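Local coordinates for putative metal-dependent phosphoesterase (Bifidobacterium adolescentis, PDB 3O0F), which hydrolyses phosphate esters in a metal-dependent way, binding AMP beside a cluster of iron and zinc ions, at residues 25-30 and 160-165; 147-152 and 168-173; 217-222 and 242-247; 221-226 and 252-257. All blocks are in the same frame, centred on the assembly; numbering follows the deposited sequence.

Interaction 1. Residues 25-30 and 160-165; sequences DGTETP and ETRSDA. With ZN (zinc ion), chain C; AMP (adenosine monophosphate), chain B.
A polar contact between the side chain of Arg-162 and the backbone of Asp-25 forms part of the active-site wall in this PHP-domain fold, beside the bound AMP and the zinc ion. Segment 25-30 belongs to the loop after strand 15-19, and Arg-162 lies at the start of helix 162-166. The guanidinium group turns end-on and spends two nitrogens on one acceptor: NH1 lies 2.9 Å and NH2 3.0 Å from Asp-25 O. That oxygen is only 3° out of the guanidinium plane. On the acceptor side the two donors differ, since NH1 sits in the carbonyl plane while NH2 stands 36° above it. A bend at chi3 (-85°) steers the arginine tip, and NE has Asp-151 as its partner. Thr-27 adds a methyl, CG2, obliquely placed 4.0 Å from Arg-162 NH2. The Asp-25 carboxylate binds zinc through both oxygens, with OD1 at 2.3 Å and OD2 at 2.2 Å from the metal; His-50 and His-263 are also ligands. Arg-162 therefore connects the backbone of a zinc ligand with the adenine, whose N7 lies 3.0 Å from NH1 at the guanidinium edge. Ser-163 OG accepts a hydrogen bond from AMP N6 at 2.9 Å.

Interaction 2. Residues 147-152 and 168-173; sequences PHIADA and DAVSAK. With AMP (adenosine monophosphate), chain B.
Ala-150 and Val-170 bring their CA atoms to 6.5 Å where helix 146-155 meets a type I beta turn running from Asp-168 to Ser-171. Val-170, the third residue of that turn, points its side chain toward the helix and carries all of the contact from its side. Its CG2 methyl does the touching. With CG1 anti to the backbone N (chi1 -171°), CG2 falls beside that nitrogen and faces the helix, 4.2 Å from Ala-150 CA and 4.4 Å from Ala-150 CB. Ile-149 supplies the second hydrophobic partner, its CG2 lying 4.3 Å from Val-170 CG2. Ile-149 also packs on helix 97-124, while Ala-150 also meets Arg-162 of helix 162-166. One helical turn toward the N-terminus, Pro-147 borders the nucleotide: its CG stands 3.2 Å from AMP O4' and 3.5 Å from AMP C8, so the proline ring adjoins both ribose and base. Val-170 O, in turn, accepts a hydrogen bond from Arg-146 NH2, and Arg-146 NH1 binds AMP. The contact between 147-152 and 168-173 is thus wholly apolar, with no hydrogen bond across it; its methyl packing sets the turn against the helix, while the polar link of the turn to the pocket runs through Arg-146.

Interaction 3. Residues 217-222 and 242-247; sequences EQLDAM and RERLLT
The guanidinium group of Arg-244 is approached at a slant by Leu-219, whose CD1 methyl comes to 3.9 Å from NH2, while polar partners hold its nitrogens: NH2 forms a salt bridge with Asp-216 and a hydrogen bond to Leu-214 O, and NH1 bonds to Gln-241. Arg-244 reaches this position with CG anti to the backbone N (chi1 160°) and a chain extended from CG to NE, which carries the charged end toward helix 216-225 although the side chain does not start out in that direction. Leu-219 CD1 also meets Leu-245, 4.1 Å from Leu-245 CD2. These two leucine side chains cross at about a right angle. One methyl thus serves two partners, and the nearest CA atoms, those of Leu-219 and Leu-245, are 9.7 Å apart, so the contact is made by side-chain ends. The helices belong to two successive beta-alpha-beta crossovers, which link the parallel strands 198-201, 229-233 and 255-258 and share strand 229-233. Leu-245 packs further on Val-232 of that strand, and Leu-219 on Ile-248 of helix 239-252. The pairing is therefore mixed: apolar contact joins the leucines, and the ion pair with Asp-216 keeps the arginine tip beside the leucine methyl.

Interaction 4. Residues 221-226 and 252-257; sequences AMIADG and HDLLVT
Ile-223 packs against His-252 and Leu-254, and its CB points toward both from helix 216-225. From CB the side chain divides. The CG2 branch comes to 4.0 Å from His-252 ND1, whereas CG1 leaves anti to the carbonyl carbon (chi1 -69°) and lies 3.8 Å from Leu-254 CD1. An extended second torsion of 165° then carries CD1 to the point where both partners are reached together: it is 3.6 Å from His-252 CD2 and 3.7 Å from Leu-254 CD1. Over the imidazole this tip forms a CH-pi contact, 3.9 Å from the ring centroid to CD1 and 26° off the ring normal. It stands 3.5 Å above the plane and is displaced toward the rim, which agrees with its nearness to CD2. The leucine approaches obliquely, while the histidine side chain crosses the isoleucine at about a right angle. No hydrogen bond spans the contact. Helix 216-225 and helix 239-252 end in Schellman motifs, at Gly-226 and Asp-253, each with positive phi. Ile-223 also touches Ile-248 of helix 239-252, and Leu-254 rests on Ala-249 of the same helix and on Leu-230 of strand 229-233. The contact thus joins the C-terminal turn of helix 216-225 to the turn that leads from helix 239-252 into strand 255-258, the last strand of the sheet.

How the interactions relate
Interactions 1 and 2 form one neighbourhood around AMP, with centres 11 Å apart. A salt bridge from Arg-162 NE to Asp-151 OD1 (2.7 Å) joins them, and Arg-162 CG packs 3.5 Å from Ala-150 CB. Asp-25 OD2 lies 3.4 Å from Pro-147 CG, so the zinc ligand and the proline that borders AMP adjoin. Interactions 3 and 4 pair likewise: their centres are 8 Å apart, both draw on helix 216-225 and share Ala-221 and Met-222, and Leu-246 CD2 meets Val-256 CG1 at 3.8 Å. The two groups do not touch; centres of interactions 1 and 3 are about 30 Å apart. The side chain of Leu-245 in interaction 3 lies about 13 Å from a bound iron ion.

Interaction 1. Residues 25-30 and 160-165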
loop_
_atom_site.group_PDB
_atom_site.type_symbol
_atom_site.label_atom_id
_atom_site.label_comp_id
_atom_site.label_asym_id
_atom_site.label_seq_id
_atom_site.Cartn_x
_atom_site.Cartn_y
_atom_site.Cartn_z
ATOM N N ASP A 25 -1.729 -6.420 5.456
ATOM C CA ASP A 25 -2.337 -7.550 4.786
ATOM C C ASP A 25 -1.386 -8.532 4.082
ATOM O O ASP A 25 -1.838 -9.376 3.310
ATOM C CB ASP A 25 -3.463 -7.092 3.853
ATOM C CG ASP A 25 -3.019 -6.122 2.765
ATOM O OD1 ASP A 25 -1.853 -5.615 2.767
ATOM O OD2 ASP A 25 -3.879 -5.855 1.857
ATOM N N GLY A 26 -0.075 -8.390 4.318
ATOM C CA GLY A 26 0.901 -9.329 3.811
ATOM C C GLY A 26 0.924 -10.525 4.769
ATOM O O GLY A 26 0.302 -10.491 5.812
ATOM N N THR A 27 1.593 -11.601 4.372
ATOM C CA THR A 27 1.634 -12.836 5.159
ATOM C C THR A 27 2.982 -13.032 5.876
ATOM O O THR A 27 3.131 -13.943 6.721
ATOM C CB THR A 27 1.284 -14.084 4.304
ATOM O OG1 THR A 27 2.287 -14.315 3.314
ATOM C CG2 THR A 27 -0.077 -13.933 3.644
ATOM N N GLU A 28 3.937 -12.137 5.609
ATOM C CA GLU A 28 5.286 -12.325 6.047
ATOM C C GLU A 28 5.768 -11.199 6.918
ATOM O O GLU A 28 5.234 -10.111 6.863
ATOM C CB GLU A 28 6.202 -12.418 4.840
ATOM C CG GLU A 28 5.814 -13.478 3.847
ATOM C CD GLU A 28 5.637 -14.884 4.465
ATOM O OE1 GLU A 28 6.509 -15.336 5.260
ATOM O OE2 GLU A 28 4.616 -15.513 4.138
ATOM N N THR A 29 6.839 -11.453 7.655
ATOM C CA THR A 29 7.436 -10.440 8.512
ATOM C C THR A 29 8.321 -9.459 7.734
ATOM O O THR A 29 8.745 -9.723 6.600
ATOM C CB THR A 29 8.237 -11.067 9.652
ATOM O OG1 THR A 29 9.347 -11.805 9.108
ATOM C CG2 THR A 29 7.327 -12.003 10.523
ATOM N N PRO A 30 8.577 -8.291 8.325
ATOM C CA PRO A 30 9.581 -7.391 7.749
ATOM C C PRO A 30 10.947 -8.040 7.536
ATOM O O PRO A 30 11.573 -7.818 6.504
ATOM C CB PRO A 30 9.688 -6.279 8.800
ATOM C CG PRO A 30 8.277 -6.170 9.338
ATOM C CD PRO A 30 7.821 -7.645 9.423
ATOM N N GLU A 160 -11.036 -21.289 -1.921
ATOM C CA GLU A 160 -9.703 -21.935 -2.031
ATOM C C GLU A 160 -8.574 -20.920 -1.758
ATOM O O GLU A 160 -7.620 -21.222 -1.034
ATOM C CB GLU A 160 -9.493 -22.586 -3.414
ATOM N N THR A 161 -8.703 -19.729 -2.341
ATOM C CA THR A 161 -7.686 -18.677 -2.251
ATOM C C THR A 161 -8.295 -17.378 -1.707
ATOM O O THR A 161 -9.507 -17.169 -1.742
ATOM C CB THR A 161 -7.038 -18.438 -3.653
ATOM O OG1 THR A 161 -5.816 -17.706 -3.524
ATOM C CG2 THR A 161 -7.921 -17.673 -4.562
ATOM N N ARG A 162 -7.449 -16.496 -1.195
ATOM C CA ARG A 162 -7.907 -15.163 -0.801
ATOM C C ARG A 162 -8.509 -14.398 -1.969
ATOM O O ARG A 162 -9.552 -13.749 -1.830
ATOM C CB ARG A 162 -6.745 -14.390 -0.196
ATOM C CG ARG A 162 -7.104 -13.088 0.394
ATOM C CD ARG A 162 -5.861 -12.221 0.527
ATOM N NE ARG A 162 -5.089 -12.458 1.741
ATOM C CZ ARG A 162 -4.129 -11.633 2.171
ATOM N NH1 ARG A 162 -3.824 -10.536 1.477
ATOM N NH2 ARG A 162 -3.491 -11.869 3.294
ATOM N N SER A 163 -7.868 -14.483 -3.124
ATOM C CA SER A 163 -8.404 -13.890 -4.380
ATOM C C SER A 163 -9.807 -14.416 -4.817
ATOM O O SER A 163 -10.587 -13.679 -5.423
ATOM C CB SER A 163 -7.390 -14.093 -5.518
ATOM O OG SER A 163 -6.106 -13.607 -5.143
ATOM N N ASP A 164 -10.116 -15.677 -4.508
ATOM C CA ASP A 164 -11.462 -16.239 -4.755
ATOM C C ASP A 164 -12.501 -15.512 -3.934
ATOM O O ASP A 164 -13.594 -15.193 -4.429
ATOM C CB ASP A 164 -11.549 -17.728 -4.369
ATOM C CG ASP A 164 -10.743 -18.647 -5.295
ATOM O OD1 ASP A 164 -10.449 -18.269 -6.441
ATOM O OD2 ASP A 164 -10.408 -19.766 -4.864
ATOM N N ALA A 165 -12.167 -15.258 -2.670
ATOM C CA ALA A 165 -13.095 -14.595 -1.768
ATOM C C ALA A 165 -13.449 -13.234 -2.307
ATOM O O ALA A 165 -14.631 -12.853 -2.355
ATOM C CB ALA A 165 -12.509 -14.501 -0.341
HETATM ZN ZN ZN C . -2.391 -4.606 0.728
HETATM P P AMP B . -10.041 -2.787 2.122
HETATM O O1P AMP B . -9.113 -1.629 2.068
HETATM O O2P AMP B . -10.193 -3.246 3.549
HETATM O O3P AMP B . -11.367 -2.583 1.386
HETATM O "O5'" AMP B . -9.300 -3.994 1.365
HETATM C "C5'" AMP B . -9.074 -3.922 -0.021
HETATM C "C4'" AMP B . -7.634 -4.269 -0.242
HETATM O "O4'" AMP B . -7.386 -5.700 -0.161
HETATM C "C3'" AMP B . -7.172 -3.801 -1.618
HETATM O "O3'" AMP B . -6.324 -2.672 -1.454
HETATM C "C2'" AMP B . -6.357 -5.018 -2.022
HETATM O "O2'" AMP B . -5.613 -5.125 -3.236
HETATM C "C1'" AMP B . -6.125 -5.894 -0.799
HETATM N N9 AMP B . -5.833 -7.299 -1.137
HETATM C C8 AMP B . -4.931 -8.056 -0.509
HETATM N N7 AMP B . -4.906 -9.295 -1.044
HETATM C C5 AMP B . -5.811 -9.338 -2.035
HETATM C C6 AMP B . -6.283 -10.340 -3.005
HETATM N N6 AMP B . -5.763 -11.610 -3.037
HETATM N N1 AMP B . -7.264 -9.957 -3.847
HETATM C C2 AMP B . -7.809 -8.728 -3.850
HETATM N N3 AMP B . -7.419 -7.767 -3.001
HETATM C C4 AMP B . -6.433 -8.010 -2.094
#

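Interaction 2. Residues 147-152 and 168-173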
loop_
_atom_site.group_PDB
_atom_site.type_symbol
_atom_site.label_atom_id
_atom_site.label_comp_id
_atom_site.label_asym_id
_atom_site.label_seq_id
_atom_site.Cartn_x
_atom_site.Cartn_y
_atom_site.Cartn_z
ATOM N N PRO A 147 -8.839 -8.135 3.424
ATOM C CA PRO A 147 -8.016 -9.341 3.292
ATOM C C PRO A 147 -8.061 -10.315 4.461
ATOM O O PRO A 147 -7.965 -11.509 4.234
ATOM C CB PRO A 147 -6.601 -8.781 3.141
ATOM C CG PRO A 147 -6.800 -7.515 2.448
ATOM C CD PRO A 147 -8.047 -6.929 3.090
ATOM N N HIS A 148 -8.194 -9.804 5.682
ATOM C CA HIS A 148 -8.301 -10.620 6.860
ATOM C C HIS A 148 -9.633 -11.358 6.935
ATOM O O HIS A 148 -9.673 -12.474 7.412
ATOM C CB HIS A 148 -8.056 -9.783 8.127
ATOM C CG HIS A 148 -6.749 -9.056 8.092
ATOM N ND1 HIS A 148 -6.637 -7.762 7.644
ATOM C CD2 HIS A 148 -5.492 -9.470 8.363
ATOM C CE1 HIS A 148 -5.366 -7.408 7.638
ATOM N NE2 HIS A 148 -4.653 -8.421 8.103
ATOM N N ILE A 149 -10.707 -10.731 6.464
ATOM C CA ILE A 149 -11.967 -11.426 6.253
ATOM C C ILE A 149 -11.797 -12.531 5.206
ATOM O O ILE A 149 -12.204 -13.669 5.430
ATOM C CB ILE A 149 -13.120 -10.502 5.771
ATOM C CG1 ILE A 149 -13.336 -9.309 6.708
ATOM C CG2 ILE A 149 -14.436 -11.315 5.651
ATOM C CD1 ILE A 149 -14.536 -8.416 6.313
ATOM N N ALA A 150 -11.224 -12.202 4.050
ATOM C CA ALA A 150 -11.005 -13.220 3.006
ATOM C C ALA A 150 -10.220 -14.386 3.569
ATOM O O ALA A 150 -10.610 -15.534 3.389
ATOM C CB ALA A 150 -10.285 -12.616 1.790
ATOM N N ASP A 151 -9.119 -14.095 4.275
ATOM C CA ASP A 151 -8.325 -15.140 4.915
ATOM C C ASP A 151 -9.141 -16.017 5.875
ATOM O O ASP A 151 -8.959 -17.234 5.900
ATOM C CB ASP A 151 -7.133 -14.539 5.679
ATOM C CG ASP A 151 -6.066 -13.921 4.740
ATOM O OD1 ASP A 151 -6.090 -14.224 3.501
ATOM O OD2 ASP A 151 -5.207 -13.121 5.248
ATOM N N ALA A 152 -10.005 -15.405 6.688
ATOM C CA ALA A 152 -10.822 -16.187 7.612
ATOM C C ALA A 152 -11.761 -17.128 6.830
ATOM O O ALA A 152 -11.997 -18.270 7.260
ATOM C CB ALA A 152 -11.595 -15.290 8.559
ATOM N N ASP A 168 -16.003 -12.850 -4.907
ATOM C CA ASP A 168 -17.364 -13.185 -4.481
ATOM C C ASP A 168 -17.808 -12.385 -3.231
ATOM O O ASP A 168 -18.013 -11.167 -3.325
ATOM C CB ASP A 168 -17.466 -14.712 -4.292
ATOM C CG ASP A 168 -18.917 -15.209 -4.072
ATOM O OD1 ASP A 168 -19.886 -14.430 -4.197
ATOM O OD2 ASP A 168 -19.090 -16.402 -3.758
ATOM N N ALA A 169 -17.935 -13.051 -2.079
ATOM C CA ALA A 169 -18.555 -12.467 -0.888
ATOM C C ALA A 169 -17.867 -11.193 -0.418
ATOM O O ALA A 169 -18.532 -10.304 0.065
ATOM C CB ALA A 169 -18.578 -13.477 0.247
ATOM N N VAL A 170 -16.544 -11.120 -0.581
ATOM C CA VAL A 170 -15.736 -10.005 -0.078
ATOM C C VAL A 170 -15.536 -8.926 -1.161
ATOM O O VAL A 170 -14.964 -7.889 -0.895
ATOM C CB VAL A 170 -14.366 -10.518 0.420
ATOM C CG1 VAL A 170 -13.613 -9.430 1.128
ATOM C CG2 VAL A 170 -14.559 -11.732 1.332
ATOM N N SER A 171 -16.023 -9.189 -2.377
ATOM C CA SER A 171 -16.021 -8.221 -3.471
ATOM C C SER A 171 -16.683 -6.910 -3.085
ATOM O O SER A 171 -17.641 -6.902 -2.319
ATOM C CB SER A 171 -16.792 -8.794 -4.672
ATOM O OG SER A 171 -16.724 -7.890 -5.756
ATOM N N ALA A 172 -16.195 -5.809 -3.658
ATOM C CA ALA A 172 -16.807 -4.492 -3.483
ATOM C C ALA A 172 -18.228 -4.391 -4.062
ATOM O O ALA A 172 -19.034 -3.589 -3.603
ATOM C CB ALA A 172 -15.890 -3.397 -4.074
ATOM N N LYS A 173 -18.548 -5.245 -5.033
ATOM C CA LYS A 173 -19.904 -5.320 -5.597
ATOM C C LYS A 173 -20.927 -5.976 -4.652
ATOM O O LYS A 173 -22.136 -5.761 -4.796
ATOM C CB LYS A 173 -19.885 -6.100 -6.913
ATOM C CG LYS A 173 -19.354 -7.549 -6.776
ATOM C CD LYS A 173 -20.253 -8.617 -7.433
ATOM C CE LYS A 173 -19.764 -10.055 -7.134
ATOM N NZ LYS A 173 -20.215 -10.517 -5.786
HETATM P P AMP B . -10.041 -2.787 2.122
HETATM O O1P AMP B . -9.113 -1.629 2.068
HETATM O O2P AMP B . -10.193 -3.246 3.549
HETATM O O3P AMP B . -11.367 -2.583 1.386
HETATM O "O5'" AMP B . -9.300 -3.994 1.365
HETATM C "C5'" AMP B . -9.074 -3.922 -0.021
HETATM C "C4'" AMP B . -7.634 -4.269 -0.242
HETATM O "O4'" AMP B . -7.386 -5.700 -0.161
HETATM C "C3'" AMP B . -7.172 -3.801 -1.618
HETATM O "O3'" AMP B . -6.324 -2.672 -1.454
HETATM C "C2'" AMP B . -6.357 -5.018 -2.022
HETATM O "O2'" AMP B . -5.613 -5.125 -3.236
HETATM C "C1'" AMP B . -6.125 -5.894 -0.799
HETATM N N9 AMP B . -5.833 -7.299 -1.137
HETATM C C8 AMP B . -4.931 -8.056 -0.509
HETATM N N7 AMP B . -4.906 -9.295 -1.044
HETATM C C5 AMP B . -5.811 -9.338 -2.035
HETATM C C6 AMP B . -6.283 -10.340 -3.005
HETATM N N6 AMP B . -5.763 -11.610 -3.037
HETATM N N1 AMP B . -7.264 -9.957 -3.847
HETATM C C2 AMP B . -7.809 -8.728 -3.850
HETATM N N3 AMP B . -7.419 -7.767 -3.001
HETATM C C4 AMP B . -6.433 -8.010 -2.094
#

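Interaction 3. Residues 217-222 and 242-247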
loop_
_atom_site.group_PDB
_atom_site.type_symbol
_atom_site.label_atom_id
_atom_site.label_comp_id
_atom_site.label_asym_id
_atom_site.label_seq_id
_atom_site.Cartn_x
_atom_site.Cartn_y
_atom_site.Cartn_z
ATOM N N GLU A 217 -7.294 16.005 -14.783
ATOM C CA GLU A 217 -7.626 17.155 -13.922
ATOM C C GLU A 217 -7.424 16.836 -12.435
ATOM O O GLU A 217 -6.863 17.643 -11.717
ATOM C CB GLU A 217 -9.063 17.708 -14.196
ATOM C CG GLU A 217 -9.167 18.404 -15.573
ATOM C CD GLU A 217 -10.313 19.466 -15.779
ATOM O OE1 GLU A 217 -11.502 19.107 -16.024
ATOM O OE2 GLU A 217 -9.976 20.676 -15.796
ATOM N N GLN A 218 -7.857 15.661 -11.980
ATOM C CA GLN A 218 -7.644 15.263 -10.582
ATOM C C GLN A 218 -6.160 15.077 -10.300
ATOM O O GLN A 218 -5.688 15.416 -9.212
ATOM C CB GLN A 218 -8.407 13.990 -10.215
ATOM C CG GLN A 218 -9.951 14.107 -10.319
ATOM C CD GLN A 218 -10.627 12.769 -10.131
ATOM O OE1 GLN A 218 -10.597 11.914 -11.029
ATOM N NE2 GLN A 218 -11.275 12.571 -8.953
ATOM N N LEU A 219 -5.419 14.532 -11.269
ATOM C CA LEU A 219 -3.988 14.399 -11.110
ATOM C C LEU A 219 -3.332 15.765 -11.053
ATOM O O LEU A 219 -2.423 15.955 -10.248
ATOM C CB LEU A 219 -3.340 13.511 -12.197
ATOM C CG LEU A 219 -3.630 12.006 -12.025
ATOM C CD1 LEU A 219 -3.129 11.185 -13.201
ATOM C CD2 LEU A 219 -3.034 11.484 -10.706
ATOM N N ASP A 220 -3.804 16.722 -11.873
ATOM C CA ASP A 220 -3.232 18.060 -11.889
ATOM C C ASP A 220 -3.407 18.748 -10.554
ATOM O O ASP A 220 -2.458 19.336 -10.077
ATOM C CB ASP A 220 -3.809 18.933 -12.991
ATOM C CG ASP A 220 -3.292 18.544 -14.377
ATOM O OD1 ASP A 220 -2.226 17.890 -14.481
ATOM O OD2 ASP A 220 -3.964 18.901 -15.366
ATOM N N ALA A 221 -4.579 18.599 -9.944
ATOM C CA ALA A 221 -4.869 19.185 -8.636
ATOM C C ALA A 221 -4.023 18.571 -7.517
ATOM O O ALA A 221 -3.560 19.279 -6.587
ATOM C CB ALA A 221 -6.343 19.101 -8.334
HETATM N N MSE A 222 -3.780 17.268 -7.608
HETATM C CA MSE A 222 -2.795 16.616 -6.700
HETATM C C MSE A 222 -1.352 17.071 -6.925
HETATM O O MSE A 222 -0.616 17.306 -5.941
HETATM C CB MSE A 222 -2.874 15.106 -6.802
HETATM C CG MSE A 222 -4.173 14.582 -6.262
HETATM SE SE MSE A 222 -4.478 12.775 -6.921
HETATM C CE MSE A 222 -3.142 11.782 -5.970
ATOM N N ARG A 242 0.158 3.182 -18.686
ATOM C CA ARG A 242 1.582 3.459 -18.474
ATOM C C ARG A 242 2.017 4.598 -19.367
ATOM O O ARG A 242 2.629 5.543 -18.876
ATOM C CB ARG A 242 2.429 2.191 -18.662
ATOM C CG ARG A 242 2.067 1.077 -17.696
ATOM C CD ARG A 242 3.035 -0.113 -17.870
ATOM N NE ARG A 242 2.728 -1.211 -16.951
ATOM C CZ ARG A 242 3.565 -2.199 -16.651
ATOM N NH1 ARG A 242 4.778 -2.235 -17.193
ATOM N NH2 ARG A 242 3.204 -3.126 -15.791
ATOM N N GLU A 243 1.662 4.581 -20.651
ATOM C CA GLU A 243 2.067 5.713 -21.535
ATOM C C GLU A 243 1.439 7.040 -21.115
ATOM O O GLU A 243 2.086 8.075 -21.108
ATOM C CB GLU A 243 1.715 5.460 -22.996
ATOM C CG GLU A 243 2.673 4.467 -23.706
ATOM C CD GLU A 243 2.049 3.845 -24.961
ATOM O OE1 GLU A 243 1.050 4.421 -25.474
ATOM O OE2 GLU A 243 2.538 2.779 -25.426
ATOM N N ARG A 244 0.176 6.992 -20.730
ATOM C CA ARG A 244 -0.513 8.192 -20.252
ATOM C C ARG A 244 0.185 8.753 -18.982
ATOM O O ARG A 244 0.470 9.947 -18.872
ATOM C CB ARG A 244 -1.995 7.853 -20.020
ATOM C CG ARG A 244 -2.729 8.806 -19.106
ATOM C CD ARG A 244 -4.236 8.600 -19.126
ATOM N NE ARG A 244 -4.790 9.519 -18.142
ATOM C CZ ARG A 244 -5.116 9.213 -16.891
ATOM N NH1 ARG A 244 -5.074 7.959 -16.453
ATOM N NH2 ARG A 244 -5.528 10.178 -16.063
ATOM N N LEU A 245 0.501 7.898 -18.032
ATOM C CA LEU A 245 1.086 8.368 -16.777
ATOM C C LEU A 245 2.536 8.865 -16.973
ATOM O O LEU A 245 2.960 9.812 -16.320
ATOM C CB LEU A 245 1.008 7.238 -15.712
ATOM C CG LEU A 245 -0.377 6.758 -15.232
ATOM C CD1 LEU A 245 -0.200 5.460 -14.394
ATOM C CD2 LEU A 245 -1.151 7.819 -14.378
ATOM N N LEU A 246 3.292 8.210 -17.860
ATOM C CA LEU A 246 4.668 8.621 -18.166
ATOM C C LEU A 246 4.669 10.020 -18.796
ATOM O O LEU A 246 5.560 10.815 -18.543
ATOM C CB LEU A 246 5.334 7.632 -19.129
ATOM C CG LEU A 246 5.762 6.281 -18.561
ATOM C CD1 LEU A 246 6.157 5.348 -19.696
ATOM C CD2 LEU A 246 6.872 6.429 -17.481
ATOM N N THR A 247 3.667 10.296 -19.625
ATOM C CA THR A 247 3.542 11.571 -20.252
ATOM C C THR A 247 3.249 12.655 -19.245
ATOM O O THR A 247 3.847 13.729 -19.315
ATOM C CB THR A 247 2.465 11.543 -21.363
ATOM O OG1 THR A 247 2.874 10.587 -22.341
ATOM C CG2 THR A 247 2.294 12.926 -22.016
#

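Interaction 4. Residues 221-226 and 252-257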
loop_
_atom_site.group_PDB
_atom_site.type_symbol
_atom_site.label_atom_id
_atom_site.label_comp_id
_atom_site.label_asym_id
_atom_site.label_seq_id
_atom_site.Cartn_x
_atom_site.Cartn_y
_atom_site.Cartn_z
ATOM N N ALA A 221 -4.579 18.599 -9.944
ATOM C CA ALA A 221 -4.869 19.185 -8.636
ATOM C C ALA A 221 -4.023 18.571 -7.517
ATOM O O ALA A 221 -3.560 19.279 -6.587
ATOM C CB ALA A 221 -6.343 19.101 -8.334
HETATM N N MSE A 222 -3.780 17.268 -7.608
HETATM C CA MSE A 222 -2.795 16.616 -6.700
HETATM C C MSE A 222 -1.352 17.071 -6.925
HETATM O O MSE A 222 -0.616 17.306 -5.941
HETATM C CB MSE A 222 -2.874 15.106 -6.802
HETATM C CG MSE A 222 -4.173 14.582 -6.262
HETATM SE SE MSE A 222 -4.478 12.775 -6.921
HETATM C CE MSE A 222 -3.142 11.782 -5.970
ATOM N N ILE A 223 -0.955 17.236 -8.195
ATOM C CA ILE A 223 0.357 17.796 -8.513
ATOM C C ILE A 223 0.481 19.199 -7.874
ATOM O O ILE A 223 1.489 19.492 -7.227
ATOM C CB ILE A 223 0.635 17.824 -10.045
ATOM C CG1 ILE A 223 0.812 16.389 -10.602
ATOM C CG2 ILE A 223 1.849 18.706 -10.397
ATOM C CD1 ILE A 223 0.730 16.271 -12.187
ATOM N N ALA A 224 -0.542 20.053 -8.038
ATOM C CA ALA A 224 -0.556 21.387 -7.390
ATOM C C ALA A 224 -0.506 21.303 -5.848
ATOM O O ALA A 224 0.010 22.197 -5.228
ATOM C CB ALA A 224 -1.790 22.199 -7.844
ATOM N N ASP A 225 -1.071 20.255 -5.243
ATOM C CA ASP A 225 -1.041 20.041 -3.785
ATOM C C ASP A 225 0.364 19.686 -3.257
ATOM O O ASP A 225 0.587 19.787 -2.059
ATOM C CB ASP A 225 -1.949 18.882 -3.360
ATOM C CG ASP A 225 -3.445 19.130 -3.592
ATOM O OD1 ASP A 225 -3.892 20.309 -3.685
ATOM O OD2 ASP A 225 -4.173 18.086 -3.673
ATOM N N GLY A 226 1.265 19.247 -4.149
ATOM C CA GLY A 226 2.612 18.721 -3.810
ATOM C C GLY A 226 2.922 17.247 -4.155
ATOM O O GLY A 226 3.904 16.712 -3.679
ATOM N N HIS A 252 5.421 17.280 -15.959
ATOM C CA HIS A 252 5.477 17.950 -14.660
ATOM C C HIS A 252 6.705 17.554 -13.847
ATOM O O HIS A 252 6.779 17.824 -12.664
ATOM C CB HIS A 252 4.225 17.620 -13.852
ATOM C CG HIS A 252 2.989 18.226 -14.419
ATOM N ND1 HIS A 252 2.677 19.555 -14.222
ATOM C CD2 HIS A 252 2.012 17.714 -15.216
ATOM C CE1 HIS A 252 1.542 19.831 -14.851
ATOM N NE2 HIS A 252 1.103 18.727 -15.433
ATOM N N ASP A 253 7.656 16.905 -14.474
ATOM C CA ASP A 253 8.845 16.507 -13.784
ATOM C C ASP A 253 8.599 15.650 -12.534
ATOM O O ASP A 253 9.258 15.861 -11.525
ATOM C CB ASP A 253 9.598 17.780 -13.381
ATOM C CG ASP A 253 11.060 17.672 -13.633
ATOM O OD1 ASP A 253 11.447 17.708 -14.833
ATOM O OD2 ASP A 253 11.808 17.569 -12.634
ATOM N N LEU A 254 7.648 14.714 -12.595
ATOM C CA LEU A 254 7.368 13.857 -11.483
ATOM C C LEU A 254 8.312 12.664 -11.486
ATOM O O LEU A 254 8.784 12.218 -12.511
ATOM C CB LEU A 254 5.914 13.375 -11.509
ATOM C CG LEU A 254 4.823 14.447 -11.557
ATOM C CD1 LEU A 254 3.442 13.813 -11.588
ATOM C CD2 LEU A 254 4.963 15.476 -10.406
ATOM N N LEU A 255 8.519 12.103 -10.317
ATOM C CA LEU A 255 9.168 10.815 -10.181
ATOM C C LEU A 255 8.289 9.659 -10.704
ATOM O O LEU A 255 7.063 9.685 -10.591
ATOM C CB LEU A 255 9.478 10.539 -8.696
ATOM C CG LEU A 255 10.289 11.623 -8.005
ATOM C CD1 LEU A 255 10.295 11.326 -6.506
ATOM C CD2 LEU A 255 11.695 11.707 -8.691
ATOM N N VAL A 256 8.942 8.650 -11.285
ATOM C CA VAL A 256 8.249 7.484 -11.812
ATOM C C VAL A 256 8.749 6.280 -11.026
ATOM O O VAL A 256 9.966 6.039 -10.985
ATOM C CB VAL A 256 8.534 7.320 -13.306
ATOM C CG1 VAL A 256 7.958 5.978 -13.829
ATOM C CG2 VAL A 256 7.991 8.522 -14.065
ATOM N N THR A 257 7.823 5.558 -10.406
ATOM C CA THR A 257 8.146 4.418 -9.564
ATOM C C THR A 257 7.531 3.110 -10.088
ATOM O O THR A 257 6.730 3.089 -11.028
ATOM C CB THR A 257 7.750 4.675 -8.077
ATOM O OG1 THR A 257 6.327 4.564 -7.881
ATOM C CG2 THR A 257 8.224 6.058 -7.596
#